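Local coordinates for carbonic anhydrase (Geobacillus kaustophilus, PDB 3VNP), which catalyses the reversible hydration of carbon dioxide to hydrogencarbonate as a homotrimeric gamma-class carbonic anhydrase whose active site holds magnesium or zinc, at residues G77-H82 and N94-M99; G32-I37 and G53-I58; N70-E75 and H87-R92. One frame throughout, in Å; residues are numbered along the deposited sequence.

Overall arrangement
From the N terminus, contact 2 comes first: the chain leaves 32-37, makes one turn of the coil through strands 42-45 and 49-52, and returns at 53-58 to close the loop. Contact 2 is complete before the other two begin; these cross, their segments alternating as 70-75, 77-82, 87-92, 94-99. After one turn each, 87-92 returns beside 70-75 and 94-99 beside 77-82, so that contacts 3 and 1 pair the same two successive turns on adjoining sheets of a left-handed beta-helix. Contacts 1 and 2 share one sheet, where strands 57-58 and 79-80 are neighbours. Gly53 meets Ile74, joining contact 2 to contact 3, while Val78 packs on Val91 between contacts 1 and 3.

Contact 1 of 3, residues G77-H82 and N94-M99; sequences GVTVGH and NALIGM. With MG (magnesium ion), chain G.
Thr79 swings CG2 anti to its own backbone N (chi1 -80° at OG1) and Leu96 sets CG in the matching position (chi1 -176°), so the two side chains run alongside each other and Thr79 CG2 rests 3.7 Å from Leu96 CG. The hydroxyl is thereby turned from the leucine and faces the Asn57 side chain on the neighbouring strand 57-58. On the other face, where Val80 and Ile97 point, contact is looser, with Val80 CG2 4.5 Å from Ile97 CG1. Parallel backbone bonding holds the register: Thr79 N reaches Ala95 O at 3.2 Å, Ile97 N gives a nearly straight bond (177°) to Thr79 O, and Gly81 N closes on Ile97 O at 2.7 Å. Gly81 lies at a corner where a CB would run into Met99 N and Ile97 O. Beyond it, Met99 CB lies 3.5 Å from His82 O, and Met99 SD stands near the plane of the His82 ring, at its edge. His82 leads from these two parallel rungs of the left-handed beta-helix to the metal site between subunits, where its NE2 binds magnesium at 2.5 Å beside water 1; His65 and His87 of a second subunit complete the histidine set, and Asp60 makes a weak hydrogen bond to His82 ND1. Strands 57-58 and 114-115 flank the pair, Ile97 packs inward on Val91 and Ile109, and Arg156 of helix 146-170 bonds to Gly77 O.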
ATOM      1  N   GLY A  77     -15.172  17.424  -4.350  1.00 31.63           N
ATOM      2  CA  GLY A  77     -13.942  17.815  -5.019  1.00 31.44           C
ATOM      3  C   GLY A  77     -12.601  17.392  -4.444  1.00 30.99           C
ATOM      4  O   GLY A  77     -11.559  17.808  -4.951  1.00 31.03           O
ATOM      5  N   VAL A  78     -12.607  16.570  -3.400  1.00 30.46           N
ATOM      6  CA  VAL A  78     -11.360  16.126  -2.782  1.00 29.73           C
ATOM      7  C   VAL A  78     -10.562  15.160  -3.655  1.00 29.80           C
ATOM      8  O   VAL A  78     -11.122  14.308  -4.346  1.00 28.83           O
ATOM      9  CB  VAL A  78     -11.625  15.454  -1.413  1.00 29.98           C
ATOM     10  CG1 VAL A  78     -10.378  14.714  -0.935  1.00 29.14           C
ATOM     11  CG2 VAL A  78     -12.023  16.506  -0.398  1.00 30.14           C
ATOM     12  N   THR A  79      -9.244  15.318  -3.616  1.00 28.12           N
ATOM     13  CA  THR A  79      -8.339  14.465  -4.364  1.00 27.51           C
ATOM     14  C   THR A  79      -7.523  13.662  -3.358  1.00 27.10           C
ATOM     15  O   THR A  79      -6.814  14.229  -2.536  1.00 27.35           O
ATOM     16  CB  THR A  79      -7.369  15.293  -5.232  1.00 28.13           C
ATOM     17  OG1 THR A  79      -8.027  15.703  -6.434  1.00 29.39           O
ATOM     18  CG2 THR A  79      -6.148  14.479  -5.593  1.00 28.73           C
ATOM     19  N   VAL A  80      -7.647  12.344  -3.409  1.00 26.86           N
ATOM     20  CA  VAL A  80      -6.892  11.478  -2.513  1.00 26.74           C
ATOM     21  C   VAL A  80      -5.887  10.711  -3.369  1.00 25.65           C
ATOM     22  O   VAL A  80      -6.256   9.871  -4.197  1.00 23.12           O
ATOM     23  CB  VAL A  80      -7.814  10.479  -1.757  1.00 29.00           C
ATOM     24  CG1 VAL A  80      -6.977   9.572  -0.863  1.00 30.12           C
ATOM     25  CG2 VAL A  80      -8.824  11.242  -0.901  1.00 29.29           C
ATOM     26  N   GLY A  81      -4.612  11.024  -3.172  1.00 25.39           N
ATOM     27  CA  GLY A  81      -3.552  10.391  -3.934  1.00 25.13           C
ATOM     28  C   GLY A  81      -3.405   8.893  -3.734  1.00 25.21           C
ATOM     29  O   GLY A  81      -4.015   8.294  -2.847  1.00 24.79           O
ATOM     30  N   HIS A  82      -2.570   8.295  -4.572  1.00 25.30           N
ATOM     31  CA  HIS A  82      -2.317   6.867  -4.542  1.00 25.14           C
ATOM     32  C   HIS A  82      -1.941   6.336  -3.172  1.00 24.12           C
ATOM     33  O   HIS A  82      -1.256   7.001  -2.403  1.00 24.10           O
ATOM     34  CB  HIS A  82      -1.178   6.519  -5.498  1.00 25.97           C
ATOM     35  CG  HIS A  82      -1.409   6.950  -6.910  1.00 26.50           C
ATOM     36  ND1 HIS A  82      -2.358   6.365  -7.719  1.00 27.65           N
ATOM     37  CD2 HIS A  82      -0.790   7.886  -7.667  1.00 26.18           C
ATOM     38  CE1 HIS A  82      -2.312   6.920  -8.917  1.00 27.56           C
ATOM     39  NE2 HIS A  82      -1.367   7.846  -8.912  1.00 27.45           N
ATOM     40  N   ASN A  94     -12.388  20.406  -1.675  1.00 37.04           N
ATOM     41  CA  ASN A  94     -11.260  20.736  -2.530  1.00 36.95           C
ATOM     42  C   ASN A  94      -9.857  20.522  -1.983  1.00 34.29           C
ATOM     43  O   ASN A  94      -8.885  20.953  -2.601  1.00 34.54           O
ATOM     44  CB  ASN A  94     -11.405  22.179  -3.029  1.00 39.06           C
ATOM     45  CG  ASN A  94     -12.673  22.387  -3.838  1.00 40.58           C
ATOM     46  OD1 ASN A  94     -13.024  21.561  -4.684  1.00 41.20           O
ATOM     47  ND2 ASN A  94     -13.365  23.490  -3.587  1.00 41.27           N
ATOM     48  N   ALA A  95      -9.735  19.864  -0.838  1.00 31.19           N
ATOM     49  CA  ALA A  95      -8.411  19.619  -0.286  1.00 29.83           C
ATOM     50  C   ALA A  95      -7.747  18.528  -1.123  1.00 29.69           C
ATOM     51  O   ALA A  95      -8.421  17.785  -1.831  1.00 28.90           O
ATOM     52  CB  ALA A  95      -8.514  19.184   1.169  1.00 27.72           C
ATOM     53  N   LEU A  96      -6.424  18.448  -1.061  1.00 29.58           N
ATOM     54  CA  LEU A  96      -5.710  17.428  -1.812  1.00 29.90           C
ATOM     55  C   LEU A  96      -4.776  16.649  -0.885  1.00 29.67           C
ATOM     56  O   LEU A  96      -3.965  17.236  -0.168  1.00 30.29           O
ATOM     57  CB  LEU A  96      -4.918  18.064  -2.965  1.00 29.18           C
ATOM     58  CG  LEU A  96      -4.197  17.073  -3.886  1.00 29.39           C
ATOM     59  CD1 LEU A  96      -3.910  17.705  -5.236  1.00 27.17           C
ATOM     60  CD2 LEU A  96      -2.916  16.608  -3.214  1.00 27.82           C
ATOM     61  N   ILE A  97      -4.896  15.324  -0.899  1.00 28.27           N
ATOM     62  CA  ILE A  97      -4.056  14.478  -0.057  1.00 26.73           C
ATOM     63  C   ILE A  97      -2.978  13.794  -0.895  1.00 25.13           C
ATOM     64  O   ILE A  97      -3.273  12.932  -1.717  1.00 23.42           O
ATOM     65  CB  ILE A  97      -4.902  13.404   0.661  1.00 26.94           C
ATOM     66  CG1 ILE A  97      -6.132  14.059   1.315  1.00 27.65           C
ATOM     67  CG2 ILE A  97      -4.050  12.679   1.709  1.00 26.48           C
ATOM     68  CD1 ILE A  97      -5.830  15.101   2.390  1.00 21.28           C
ATOM     69  N   GLY A  98      -1.727  14.189  -0.681  1.00 24.62           N
ATOM     70  CA  GLY A  98      -0.627  13.609  -1.436  1.00 24.95           C
ATOM     71  C   GLY A  98      -0.484  12.103  -1.282  1.00 24.90           C
ATOM     72  O   GLY A  98      -0.675  11.554  -0.196  1.00 22.57           O
ATOM     73  N   MET A  99      -0.143  11.436  -2.380  1.00 25.22           N
ATOM     74  CA  MET A  99       0.036   9.988  -2.396  1.00 26.39           C
ATOM     75  C   MET A  99       0.943   9.512  -1.252  1.00 27.45           C
ATOM     76  O   MET A  99       1.889  10.207  -0.867  1.00 28.14           O
ATOM     77  CB  MET A  99       0.637   9.566  -3.739  1.00 25.64           C
ATOM     78  CG  MET A  99       2.043  10.109  -3.975  1.00 27.03           C
ATOM     79  SD  MET A  99       2.657   9.855  -5.660  1.00 32.21           S
ATOM     80  CE  MET A  99       2.062  11.368  -6.439  1.00 28.66           C
TER
HETATM   81 MG    MG G 202      -0.733  10.068  -9.899  1.00 19.94          MG
HETATM   82  O   HOH W   1      -2.403  11.877 -10.297  1.00 53.96           O

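Contact 2 of 3, residues G32-I37 and G53-I58; sequences GEETSI and GNRVNI
The Arg55 guanidinium has Glu34 OE1 at its edge, near its plane, 3.8 Å from NE, which makes a long salt bridge; the carboxylate is turned 50° from the guanidinium, and the two chains lie side by side, pointing the same way. Both side chains also touch Val160 of helix 146-170. A second flat group, the Asn54 amide, takes Glu33 N on OD1 at 2.7 Å, in the carbonyl plane on a lone pair, while ND2 bonds to Asp76. With chi1 at -54°, Asn54 CG stands beside its own backbone N, which carries OD1 over to the type II turn from Gly32 to Thr35. Arg55 N then bonds to Glu33 O at 2.8 Å, so the turn is held by side chain and backbone together. Further along, the register rests on Ile58 N, which bonds to Ser36 O at 2.9 Å and 168°. Water 2 lies 2.8 Å from Ser36 OG and also reaches Glu34 O. On the inner face Ile37 CD1 touches Ile58 CD1 at 3.8 Å, and Ile74 continues the apolar core. Such stacked, parallel turns with aliphatic residues directed inward are characteristic of the left-handed beta-helix built from hexapeptide repeats.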
ATOM      1  N   GLY A  32     -20.831   9.886  -3.531  1.00 27.74           N
ATOM      2  CA  GLY A  32     -21.478  10.861  -4.393  1.00 27.44           C
ATOM      3  C   GLY A  32     -21.335  10.699  -5.892  1.00 30.24           C
ATOM      4  O   GLY A  32     -20.685   9.779  -6.389  1.00 30.10           O
ATOM      5  N   GLU A  33     -21.952  11.632  -6.609  1.00 32.56           N
ATOM      6  CA  GLU A  33     -21.968  11.657  -8.069  1.00 34.78           C
ATOM      7  C   GLU A  33     -20.608  12.033  -8.665  1.00 34.88           C
ATOM      8  O   GLU A  33     -19.879  12.873  -8.129  1.00 33.78           O
ATOM      9  CB  GLU A  33     -23.037  12.657  -8.539  1.00 37.50           C
ATOM     10  CG  GLU A  33     -23.881  12.242  -9.755  1.00 41.23           C
ATOM     11  CD  GLU A  33     -24.947  11.193  -9.436  1.00 43.99           C
ATOM     12  OE1 GLU A  33     -25.722  11.385  -8.471  1.00 44.48           O
ATOM     13  OE2 GLU A  33     -25.021  10.179 -10.164  1.00 46.35           O
ATOM     14  N   GLU A  34     -20.273  11.396  -9.782  1.00 34.76           N
ATOM     15  CA  GLU A  34     -19.022  11.658 -10.484  1.00 34.96           C
ATOM     16  C   GLU A  34     -17.721  11.354  -9.730  1.00 33.85           C
ATOM     17  O   GLU A  34     -16.639  11.667 -10.226  1.00 32.73           O
ATOM     18  CB  GLU A  34     -18.999  13.111 -10.979  1.00 36.25           C
ATOM     19  CG  GLU A  34     -19.963  13.387 -12.129  1.00 39.75           C
ATOM     20  CD  GLU A  34     -19.958  14.841 -12.571  1.00 41.84           C
ATOM     21  OE1 GLU A  34     -20.334  15.712 -11.759  1.00 44.37           O
ATOM     22  OE2 GLU A  34     -19.580  15.114 -13.731  1.00 43.70           O
ATOM     23  N   THR A  35     -17.799  10.753  -8.547  1.00 32.19           N
ATOM     24  CA  THR A  35     -16.563  10.451  -7.842  1.00 32.37           C
ATOM     25  C   THR A  35     -16.019   9.111  -8.347  1.00 31.49           C
ATOM     26  O   THR A  35     -16.776   8.238  -8.779  1.00 30.91           O
ATOM     27  CB  THR A  35     -16.752  10.400  -6.305  1.00 33.12           C
ATOM     28  OG1 THR A  35     -17.290   9.135  -5.914  1.00 35.42           O
ATOM     29  CG2 THR A  35     -17.678  11.500  -5.858  1.00 32.35           C
ATOM     30  N   SER A  36     -14.702   8.965  -8.314  1.00 29.24           N
ATOM     31  CA  SER A  36     -14.069   7.745  -8.785  1.00 26.56           C
ATOM     32  C   SER A  36     -13.223   7.087  -7.706  1.00 25.24           C
ATOM     33  O   SER A  36     -12.388   7.734  -7.082  1.00 25.85           O
ATOM     34  CB  SER A  36     -13.209   8.055 -10.009  1.00 24.80           C
ATOM     35  OG  SER A  36     -12.478   9.247  -9.809  1.00 23.16           O
ATOM     36  N   ILE A  37     -13.466   5.803  -7.482  1.00 23.39           N
ATOM     37  CA  ILE A  37     -12.730   5.021  -6.494  1.00 22.67           C
ATOM     38  C   ILE A  37     -11.837   4.115  -7.354  1.00 24.41           C
ATOM     39  O   ILE A  37     -12.326   3.227  -8.065  1.00 25.33           O
ATOM     40  CB  ILE A  37     -13.701   4.172  -5.635  1.00 20.77           C
ATOM     41  CG1 ILE A  37     -14.862   5.045  -5.131  1.00 20.12           C
ATOM     42  CG2 ILE A  37     -12.959   3.533  -4.469  1.00 21.49           C
ATOM     43  CD1 ILE A  37     -14.463   6.183  -4.218  1.00 19.26           C
ATOM     44  N   GLY A  53     -18.224  12.829  -0.693  1.00 29.89           N
ATOM     45  CA  GLY A  53     -18.912  13.784  -1.539  1.00 29.05           C
ATOM     46  C   GLY A  53     -18.972  13.459  -3.014  1.00 31.26           C
ATOM     47  O   GLY A  53     -18.792  12.306  -3.419  1.00 30.69           O
ATOM     48  N   ASN A  54     -19.228  14.499  -3.809  1.00 30.93           N
ATOM     49  CA  ASN A  54     -19.335  14.398  -5.261  1.00 30.95           C
ATOM     50  C   ASN A  54     -18.034  14.849  -5.920  1.00 31.88           C
ATOM     51  O   ASN A  54     -17.276  15.622  -5.343  1.00 32.59           O
ATOM     52  CB  ASN A  54     -20.495  15.278  -5.758  1.00 29.19           C
ATOM     53  CG  ASN A  54     -21.812  14.966  -5.054  1.00 29.51           C
ATOM     54  OD1 ASN A  54     -22.427  13.928  -5.293  1.00 30.50           O
ATOM     55  ND2 ASN A  54     -22.239  15.859  -4.172  1.00 26.03           N
ATOM     56  N   ARG A  55     -17.782  14.353  -7.128  1.00 33.27           N
ATOM     57  CA  ARG A  55     -16.590  14.702  -7.891  1.00 33.52           C
ATOM     58  C   ARG A  55     -15.285  14.462  -7.144  1.00 33.17           C
ATOM     59  O   ARG A  55     -14.287  15.144  -7.384  1.00 33.46           O
ATOM     60  CB  ARG A  55     -16.652  16.162  -8.315  1.00 35.09           C
ATOM     61  CG  ARG A  55     -17.984  16.580  -8.869  1.00 37.99           C
ATOM     62  CD  ARG A  55     -17.878  17.947  -9.493  1.00 41.20           C
ATOM     63  NE  ARG A  55     -17.365  17.876 -10.856  1.00 46.21           N
ATOM     64  CZ  ARG A  55     -16.377  18.633 -11.324  1.00 49.77           C
ATOM     65  NH1 ARG A  55     -15.786  19.520 -10.527  1.00 49.79           N
ATOM     66  NH2 ARG A  55     -15.990  18.516 -12.592  1.00 49.06           N
ATOM     67  N   VAL A  56     -15.296  13.488  -6.243  1.00 31.71           N
ATOM     68  CA  VAL A  56     -14.110  13.145  -5.466  1.00 30.72           C
ATOM     69  C   VAL A  56     -13.353  11.994  -6.127  1.00 29.72           C
ATOM     70  O   VAL A  56     -13.961  11.152  -6.791  1.00 29.62           O
ATOM     71  CB  VAL A  56     -14.501  12.681  -4.045  1.00 31.15           C
ATOM     72  CG1 VAL A  56     -13.275  12.160  -3.313  1.00 29.76           C
ATOM     73  CG2 VAL A  56     -15.160  13.822  -3.283  1.00 30.51           C
ATOM     74  N   ASN A  57     -12.032  11.963  -5.972  1.00 28.00           N
ATOM     75  CA  ASN A  57     -11.259  10.849  -6.518  1.00 25.89           C
ATOM     76  C   ASN A  57     -10.382  10.262  -5.428  1.00 24.36           C
ATOM     77  O   ASN A  57      -9.621  10.972  -4.773  1.00 23.89           O
ATOM     78  CB  ASN A  57     -10.402  11.249  -7.729  1.00 25.26           C
ATOM     79  CG  ASN A  57      -9.264  12.182  -7.374  1.00 29.56           C
ATOM     80  OD1 ASN A  57      -9.386  13.405  -7.492  1.00 33.09           O
ATOM     81  ND2 ASN A  57      -8.143  11.610  -6.938  1.00 28.54           N
ATOM     82  N   ILE A  58     -10.538   8.963  -5.211  1.00 23.88           N
ATOM     83  CA  ILE A  58      -9.767   8.231  -4.220  1.00 25.46           C
ATOM     84  C   ILE A  58      -8.905   7.267  -5.029  1.00 26.15           C
ATOM     85  O   ILE A  58      -9.364   6.213  -5.471  1.00 27.87           O
ATOM     86  CB  ILE A  58     -10.706   7.484  -3.260  1.00 25.82           C
ATOM     87  CG1 ILE A  58     -11.488   8.512  -2.437  1.00 25.97           C
ATOM     88  CG2 ILE A  58      -9.913   6.557  -2.343  1.00 25.85           C
ATOM     89  CD1 ILE A  58     -12.505   7.912  -1.508  1.00 28.77           C
TER
HETATM   90  O   HOH W   2     -13.786  11.703  -9.882  1.00 33.09           O

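Contact 3 of 3, residues N70-E75 and H87-R92; sequences NPLIIE and HSAIVR. With MG (magnesium ion), chain E.
Two successive turns of the beta-helix join here beside the metal site, Asn70 meeting Ser88 at one end and Glu75 meeting Arg92 at the other. Ser88 OG donates to Asn70 O at 2.8 Å, tilted 17° from the carbonyl plane, and is itself bonded by Ser67 N; water 3 donates to both Pro71 O and Ser88 O. Along the strands, Val91 N bonds to Ile73 O at 2.8 Å and Glu75 N to Val91 O at 3.0 Å. Leu72, its CG anti to the backbone N (chi1 176°), lays CD1 4.2 Å from Ala89 CB. The Glu75 carboxylate meets Arg92 with the planes 69° apart: NH1 approaches OE2 at 2.9 Å from above the carboxylate, though OE2 stays in the guanidinium plane. Glu75 OE1 accepts from Lys93 N, and Arg92 NH2 pairs with Glu108, while Ile90 CG2 lies over one guanidinium face, toward its rim. A glutamine in place of Glu75 removes the negative charge and would probably leave Arg92 NH1 without its ionic mate, the arginine relying more on Glu108. His87 NE2 binds magnesium at 2.4 Å, joined by His65 of the same chain and His82 of a third subunit, the three-histidine site between subunits that marks gamma-class carbonic anhydrases.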
ATOM      1  N   ASN A  70     -16.175   7.934  15.308  1.00 30.64           N
ATOM      2  CA  ASN A  70     -15.535   8.963  14.499  1.00 31.80           C
ATOM      3  C   ASN A  70     -15.798   8.742  13.017  1.00 32.49           C
ATOM      4  O   ASN A  70     -15.089   7.991  12.346  1.00 34.36           O
ATOM      5  CB  ASN A  70     -14.034   8.980  14.776  1.00 31.45           C
ATOM      6  CG  ASN A  70     -13.714   9.334  16.213  1.00 30.99           C
ATOM      7  OD1 ASN A  70     -12.814   8.755  16.811  1.00 31.54           O
ATOM      8  ND2 ASN A  70     -14.444  10.297  16.772  1.00 29.06           N
ATOM      9  N   PRO A  71     -16.817   9.411  12.478  1.00 32.39           N
ATOM     10  CA  PRO A  71     -17.124   9.236  11.060  1.00 31.76           C
ATOM     11  C   PRO A  71     -15.991   9.676  10.148  1.00 31.23           C
ATOM     12  O   PRO A  71     -15.162  10.512  10.522  1.00 32.15           O
ATOM     13  CB  PRO A  71     -18.373  10.092  10.874  1.00 31.16           C
ATOM     14  CG  PRO A  71     -18.106  11.235  11.794  1.00 32.85           C
ATOM     15  CD  PRO A  71     -17.590  10.527  13.049  1.00 33.13           C
ATOM     16  N   LEU A  72     -15.969   9.100   8.951  1.00 30.03           N
ATOM     17  CA  LEU A  72     -14.978   9.429   7.937  1.00 29.17           C
ATOM     18  C   LEU A  72     -15.709  10.292   6.903  1.00 29.06           C
ATOM     19  O   LEU A  72     -16.550   9.794   6.155  1.00 29.29           O
ATOM     20  CB  LEU A  72     -14.443   8.146   7.284  1.00 27.50           C
ATOM     21  CG  LEU A  72     -13.461   8.301   6.116  1.00 27.95           C
ATOM     22  CD1 LEU A  72     -12.223   9.059   6.574  1.00 29.22           C
ATOM     23  CD2 LEU A  72     -13.071   6.932   5.581  1.00 27.26           C
ATOM     24  N   ILE A  73     -15.401  11.583   6.879  1.00 29.12           N
ATOM     25  CA  ILE A  73     -16.048  12.499   5.941  1.00 30.30           C
ATOM     26  C   ILE A  73     -15.087  13.041   4.890  1.00 29.75           C
ATOM     27  O   ILE A  73     -14.046  13.605   5.219  1.00 30.36           O
ATOM     28  CB  ILE A  73     -16.691  13.727   6.673  1.00 32.56           C
ATOM     29  CG1 ILE A  73     -17.920  13.300   7.480  1.00 31.17           C
ATOM     30  CG2 ILE A  73     -17.102  14.790   5.659  1.00 32.02           C
ATOM     31  CD1 ILE A  73     -17.589  12.585   8.738  1.00 34.27           C
ATOM     32  N   ILE A  74     -15.451  12.881   3.623  1.00 29.46           N
ATOM     33  CA  ILE A  74     -14.639  13.373   2.518  1.00 30.15           C
ATOM     34  C   ILE A  74     -15.553  14.227   1.645  1.00 30.50           C
ATOM     35  O   ILE A  74     -16.301  13.696   0.828  1.00 31.06           O
ATOM     36  CB  ILE A  74     -14.083  12.213   1.668  1.00 30.01           C
ATOM     37  CG1 ILE A  74     -13.266  11.263   2.546  1.00 28.86           C
ATOM     38  CG2 ILE A  74     -13.240  12.767   0.526  1.00 30.44           C
ATOM     39  CD1 ILE A  74     -12.701  10.076   1.801  1.00 25.63           C
ATOM     40  N   GLU A  75     -15.486  15.544   1.808  1.00 31.37           N
ATOM     41  CA  GLU A  75     -16.349  16.452   1.048  1.00 33.03           C
ATOM     42  C   GLU A  75     -16.085  16.517  -0.455  1.00 33.34           C
ATOM     43  O   GLU A  75     -15.138  15.916  -0.967  1.00 34.53           O
ATOM     44  CB  GLU A  75     -16.285  17.860   1.649  1.00 33.56           C
ATOM     45  CG  GLU A  75     -16.639  17.895   3.129  1.00 35.79           C
ATOM     46  CD  GLU A  75     -16.785  19.306   3.673  1.00 39.30           C
ATOM     47  OE1 GLU A  75     -16.064  20.211   3.199  1.00 41.21           O
ATOM     48  OE2 GLU A  75     -17.610  19.508   4.588  1.00 39.49           O
ATOM     49  N   HIS A  87      -8.109   7.395   8.120  1.00 26.19           N
ATOM     50  CA  HIS A  87      -8.739   6.759   9.261  1.00 27.37           C
ATOM     51  C   HIS A  87      -9.544   7.757  10.084  1.00 28.33           C
ATOM     52  O   HIS A  87      -8.976   8.583  10.793  1.00 29.17           O
ATOM     53  CB  HIS A  87      -7.664   6.096  10.116  1.00 25.53           C
ATOM     54  CG  HIS A  87      -8.128   4.853  10.805  1.00 27.03           C
ATOM     55  ND1 HIS A  87      -8.778   4.871  12.023  1.00 27.51           N
ATOM     56  CD2 HIS A  87      -8.057   3.552  10.435  1.00 27.33           C
ATOM     57  CE1 HIS A  87      -9.086   3.635  12.371  1.00 28.17           C
ATOM     58  NE2 HIS A  87      -8.661   2.817  11.424  1.00 28.12           N
ATOM     59  N   SER A  88     -10.870   7.669   9.985  1.00 28.98           N
ATOM     60  CA  SER A  88     -11.758   8.569  10.717  1.00 28.02           C
ATOM     61  C   SER A  88     -11.296  10.002  10.538  1.00 29.65           C
ATOM     62  O   SER A  88     -11.281  10.785  11.486  1.00 29.28           O
ATOM     63  CB  SER A  88     -11.767   8.226  12.202  1.00 26.49           C
ATOM     64  OG  SER A  88     -12.483   7.033  12.436  1.00 26.67           O
ATOM     65  N   ALA A  89     -10.909  10.338   9.314  1.00 30.92           N
ATOM     66  CA  ALA A  89     -10.440  11.678   9.018  1.00 31.90           C
ATOM     67  C   ALA A  89     -11.573  12.510   8.448  1.00 32.41           C
ATOM     68  O   ALA A  89     -12.567  11.971   7.956  1.00 33.14           O
ATOM     69  CB  ALA A  89      -9.288  11.622   8.024  1.00 32.20           C
ATOM     70  N   ILE A  90     -11.415  13.826   8.532  1.00 31.08           N
ATOM     71  CA  ILE A  90     -12.393  14.763   8.014  1.00 29.94           C
ATOM     72  C   ILE A  90     -11.664  15.643   7.012  1.00 30.24           C
ATOM     73  O   ILE A  90     -10.887  16.517   7.388  1.00 31.32           O
ATOM     74  CB  ILE A  90     -12.981  15.611   9.149  1.00 30.85           C
ATOM     75  CG1 ILE A  90     -13.701  14.690  10.132  1.00 31.06           C
ATOM     76  CG2 ILE A  90     -13.949  16.657   8.595  1.00 28.50           C
ATOM     77  CD1 ILE A  90     -14.143  15.370  11.390  1.00 34.30           C
ATOM     78  N   VAL A  91     -11.903  15.387   5.730  1.00 30.24           N
ATOM     79  CA  VAL A  91     -11.259  16.133   4.654  1.00 29.88           C
ATOM     80  C   VAL A  91     -12.258  17.119   4.058  1.00 31.63           C
ATOM     81  O   VAL A  91     -13.274  16.714   3.488  1.00 33.07           O
ATOM     82  CB  VAL A  91     -10.762  15.173   3.542  1.00 27.88           C
ATOM     83  CG1 VAL A  91      -9.861  15.912   2.578  1.00 25.39           C
ATOM     84  CG2 VAL A  91     -10.036  13.985   4.162  1.00 24.17           C
ATOM     85  N   ARG A  92     -11.970  18.412   4.188  1.00 31.98           N
ATOM     86  CA  ARG A  92     -12.866  19.439   3.667  1.00 34.51           C
ATOM     87  C   ARG A  92     -12.794  19.612   2.152  1.00 36.51           C
ATOM     88  O   ARG A  92     -11.855  19.146   1.498  1.00 36.11           O
ATOM     89  CB  ARG A  92     -12.595  20.778   4.365  1.00 34.40           C
ATOM     90  CG  ARG A  92     -12.814  20.730   5.869  1.00 32.49           C
ATOM     91  CD  ARG A  92     -14.220  20.270   6.176  1.00 32.86           C
ATOM     92  NE  ARG A  92     -14.487  20.216   7.606  1.00 35.78           N
ATOM     93  CZ  ARG A  92     -15.676  19.927   8.127  1.00 37.05           C
ATOM     94  NH1 ARG A  92     -16.701  19.669   7.324  1.00 37.60           N
ATOM     95  NH2 ARG A  92     -15.840  19.886   9.445  1.00 35.23           N
TER
HETATM   96 MG    MG E 202      -8.905   0.449  11.231  1.00 23.02          MG
HETATM   97  O   HOH W   3     -13.821  11.311  12.690  1.00 34.86           O
HETATM   98  O   HOH W   4      -8.883  -1.232  12.991  1.00 34.97           O